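Local coordinates for major pilin protein fimA (Silicibacter pomeroyi, PDB 2IMH) that is of unknown function and belongs to the uncharacterised DUF1028 family, at residues A[80-85]-A[100-105]. Numbering follows the deposited sequence.
Sequences GRAYRQ and GSENQD
N103 ties two loops together through its amide, which reaches R84 O across the contact. N103 ND2 donates to R84 O at 3.0 Å, almost straight along the N-H (169°) and in the plane of the amide, yet it reaches that oxygen from above the carbonyl plane. The same ND2 also bonds G100 O within its own type I turn, G100 to N103, at 2.8 Å. With chi1 at -64°, CG stands beside the backbone N, which folds the amide back over this turn. R84 O accepts a second bond, from G100 N at 2.9 Å, so two donors of one loop grip a single carbonyl. OD1, at the other end of the amide, is held by A47 N, and both ends together fix its flip. Nearer the surface, E102 N bonds A82 O (2.8 Å), and the E102 side chain runs beside that of Y83 in the same direction. E102 CB sits 3.6 Å from the Y83 ring centroid, over the face, in a CH-pi contact; E102 CG continues over Y83 CZ and also meets A82 CB at 3.8 Å. The E102 carboxylate is inclined 50° to the ring, so aliphatic carbons do the packing. The contact joins the loop between helix 67-76 and strand 85-90 to the one leaving strand 95-99 for strand 108-112, at the open end of hairpin 85-90/95-99, where the second loop crosses from the four-stranded sheet to the six-stranded one.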
ATOM      1  N   GLY A  80     -14.688 -12.682 -14.514  1.00 20.16           N
ATOM      2  CA  GLY A  80     -14.173 -11.451 -15.071  1.00 20.18           C
ATOM      3  C   GLY A  80     -12.727 -11.196 -14.726  1.00 19.77           C
ATOM      4  O   GLY A  80     -12.236 -10.097 -14.925  1.00 19.39           O
ATOM      5  N   ARG A  81     -12.042 -12.218 -14.215  1.00 20.15           N
ATOM      6  CA  ARG A  81     -10.668 -12.067 -13.716  1.00 20.71           C
ATOM      7  C   ARG A  81      -9.671 -11.436 -14.698  1.00 19.83           C
ATOM      8  O   ARG A  81      -8.727 -10.756 -14.288  1.00 18.65           O
ATOM      9  CB  ARG A  81     -10.124 -13.423 -13.224  1.00 20.58           C
ATOM     10  CG  ARG A  81      -9.768 -14.412 -14.343  1.00 22.85           C
ATOM     11  CD  ARG A  81      -9.507 -15.840 -13.822  1.00 24.54           C
ATOM     12  NE  ARG A  81     -10.740 -16.516 -13.433  1.00 31.98           N
ATOM     13  CZ  ARG A  81     -11.570 -17.137 -14.272  1.00 32.87           C
ATOM     14  NH1 ARG A  81     -11.310 -17.195 -15.571  1.00 34.69           N
ATOM     15  NH2 ARG A  81     -12.671 -17.703 -13.801  1.00 35.50           N
ATOM     16  N   ALA A  82      -9.861 -11.674 -15.999  1.00 19.32           N
ATOM     17  CA  ALA A  82      -8.904 -11.171 -16.987  1.00 19.27           C
ATOM     18  C   ALA A  82      -8.783  -9.642 -16.964  1.00 18.92           C
ATOM     19  O   ALA A  82      -7.786  -9.084 -17.422  1.00 19.64           O
ATOM     20  CB  ALA A  82      -9.295 -11.652 -18.394  1.00 19.01           C
ATOM     21  N   TYR A  83      -9.810  -8.974 -16.437  1.00 18.54           N
ATOM     22  CA  TYR A  83      -9.862  -7.512 -16.424  1.00 19.48           C
ATOM     23  C   TYR A  83      -9.346  -6.878 -15.135  1.00 18.51           C
ATOM     24  O   TYR A  83      -9.570  -5.691 -14.884  1.00 18.77           O
ATOM     25  CB  TYR A  83     -11.277  -7.035 -16.701  1.00 20.86           C
ATOM     26  CG  TYR A  83     -11.660  -7.259 -18.142  1.00 22.96           C
ATOM     27  CD1 TYR A  83     -11.554  -6.231 -19.076  1.00 24.18           C
ATOM     28  CD2 TYR A  83     -12.077  -8.516 -18.576  1.00 24.30           C
ATOM     29  CE1 TYR A  83     -11.885  -6.445 -20.418  1.00 25.61           C
ATOM     30  CE2 TYR A  83     -12.404  -8.744 -19.905  1.00 25.08           C
ATOM     31  CZ  TYR A  83     -12.309  -7.704 -20.818  1.00 25.00           C
ATOM     32  OH  TYR A  83     -12.638  -7.921 -22.144  1.00 27.00           O
ATOM     33  N   ARG A  84      -8.642  -7.659 -14.321  1.00 18.31           N
ATOM     34  CA  ARG A  84      -8.164  -7.098 -13.047  1.00 16.93           C
ATOM     35  C   ARG A  84      -6.853  -7.719 -12.596  1.00 17.26           C
ATOM     36  O   ARG A  84      -6.324  -8.625 -13.254  1.00 16.65           O
ATOM     37  CB  ARG A  84      -9.247  -7.125 -11.950  1.00 17.22           C
ATOM     38  CG  ARG A  84     -10.479  -8.003 -12.255  1.00 15.87           C
ATOM     39  CD  ARG A  84     -11.485  -7.997 -11.110  1.00 17.20           C
ATOM     40  NE  ARG A  84     -12.691  -8.760 -11.453  1.00 19.04           N
ATOM     41  CZ  ARG A  84     -13.662  -8.305 -12.247  1.00 18.75           C
ATOM     42  NH1 ARG A  84     -13.592  -7.079 -12.772  1.00 16.62           N
ATOM     43  NH2 ARG A  84     -14.706  -9.073 -12.507  1.00 17.01           N
ATOM     44  N   GLN A  85      -6.323  -7.207 -11.486  1.00 16.67           N
ATOM     45  CA  GLN A  85      -4.967  -7.500 -11.072  1.00 16.35           C
ATOM     46  C   GLN A  85      -4.956  -7.459  -9.539  1.00 16.15           C
ATOM     47  O   GLN A  85      -5.596  -6.595  -8.948  1.00 16.80           O
ATOM     48  CB  GLN A  85      -4.019  -6.440 -11.633  1.00 16.16           C
ATOM     49  CG  GLN A  85      -2.562  -6.636 -11.249  1.00 16.05           C
ATOM     50  CD  GLN A  85      -1.633  -5.656 -11.946  1.00 15.77           C
ATOM     51  OE1 GLN A  85      -1.890  -4.454 -11.992  1.00 15.58           O
ATOM     52  NE2 GLN A  85      -0.526  -6.176 -12.478  1.00 15.67           N
ATOM     53  N   GLY A 100      -4.392 -10.128 -14.833  1.00 18.81           N
ATOM     54  CA  GLY A 100      -5.329 -10.527 -15.898  1.00 20.24           C
ATOM     55  C   GLY A 100      -4.808 -10.123 -17.268  1.00 20.24           C
ATOM     56  O   GLY A 100      -4.103  -9.103 -17.416  1.00 20.53           O
ATOM     57  N   SER A 101      -5.157 -10.920 -18.277  1.00 20.86           N
ATOM     58  CA  SER A 101      -4.621 -10.717 -19.616  1.00 21.46           C
ATOM     59  C   SER A 101      -5.224  -9.485 -20.307  1.00 22.46           C
ATOM     60  O   SER A 101      -4.657  -8.974 -21.277  1.00 23.00           O
ATOM     61  CB  SER A 101      -4.873 -11.964 -20.463  1.00 21.81           C
ATOM     62  OG  SER A 101      -6.259 -12.205 -20.545  1.00 21.16           O
ATOM     63  N   GLU A 102      -6.369  -9.007 -19.816  1.00 22.90           N
ATOM     64  CA  GLU A 102      -7.056  -7.881 -20.471  1.00 23.68           C
ATOM     65  C   GLU A 102      -6.762  -6.514 -19.840  1.00 23.56           C
ATOM     66  O   GLU A 102      -7.259  -5.487 -20.310  1.00 23.25           O
ATOM     67  CB  GLU A 102      -8.558  -8.130 -20.577  1.00 23.90           C
ATOM     68  CG  GLU A 102      -8.931  -9.356 -21.424  1.00 27.15           C
ATOM     69  CD  GLU A 102      -8.398  -9.270 -22.849  1.00 32.29           C
ATOM     70  OE1 GLU A 102      -8.591  -8.217 -23.507  1.00 32.67           O
ATOM     71  OE2 GLU A 102      -7.764 -10.252 -23.292  1.00 36.57           O
ATOM     72  N   ASN A 103      -5.931  -6.499 -18.799  1.00 23.06           N
ATOM     73  CA  ASN A 103      -5.367  -5.233 -18.330  1.00 23.07           C
ATOM     74  C   ASN A 103      -4.496  -4.634 -19.432  1.00 22.99           C
ATOM     75  O   ASN A 103      -3.960  -5.368 -20.271  1.00 23.79           O
ATOM     76  CB  ASN A 103      -4.513  -5.450 -17.083  1.00 22.47           C
ATOM     77  CG  ASN A 103      -5.317  -5.959 -15.913  1.00 23.62           C
ATOM     78  OD1 ASN A 103      -6.163  -5.245 -15.367  1.00 22.34           O
ATOM     79  ND2 ASN A 103      -5.076  -7.205 -15.532  1.00 22.98           N
ATOM     80  N   GLN A 104      -4.319  -3.320 -19.419  1.00 23.33           N
ATOM     81  CA  GLN A 104      -3.516  -2.672 -20.456  1.00 24.03           C
ATOM     82  C   GLN A 104      -2.017  -2.884 -20.265  1.00 23.40           C
ATOM     83  O   GLN A 104      -1.515  -2.845 -19.142  1.00 22.45           O
ATOM     84  CB  GLN A 104      -3.832  -1.179 -20.515  1.00 24.75           C
ATOM     85  CG  GLN A 104      -5.284  -0.870 -20.894  1.00 27.40           C
ATOM     86  CD  GLN A 104      -5.568  -1.064 -22.383  1.00 32.17           C
ATOM     87  OE1 GLN A 104      -4.663  -0.967 -23.231  1.00 33.86           O
ATOM     88  NE2 GLN A 104      -6.836  -1.342 -22.710  1.00 33.64           N
ATOM     89  N   ASP A 105      -1.301  -3.106 -21.369  1.00 22.90           N
ATOM     90  CA  ASP A 105       0.154  -3.177 -21.314  1.00 22.73           C
ATOM     91  C   ASP A 105       0.753  -1.798 -21.036  1.00 21.79           C
ATOM     92  O   ASP A 105       0.129  -0.802 -21.340  1.00 21.32           O
ATOM     93  CB  ASP A 105       0.718  -3.719 -22.629  1.00 23.18           C
ATOM     94  CG  ASP A 105       0.328  -5.158 -22.872  1.00 26.44           C
ATOM     95  OD1 ASP A 105       0.423  -5.974 -21.928  1.00 28.26           O
ATOM     96  OD2 ASP A 105      -0.088  -5.473 -24.010  1.00 30.34           O
TER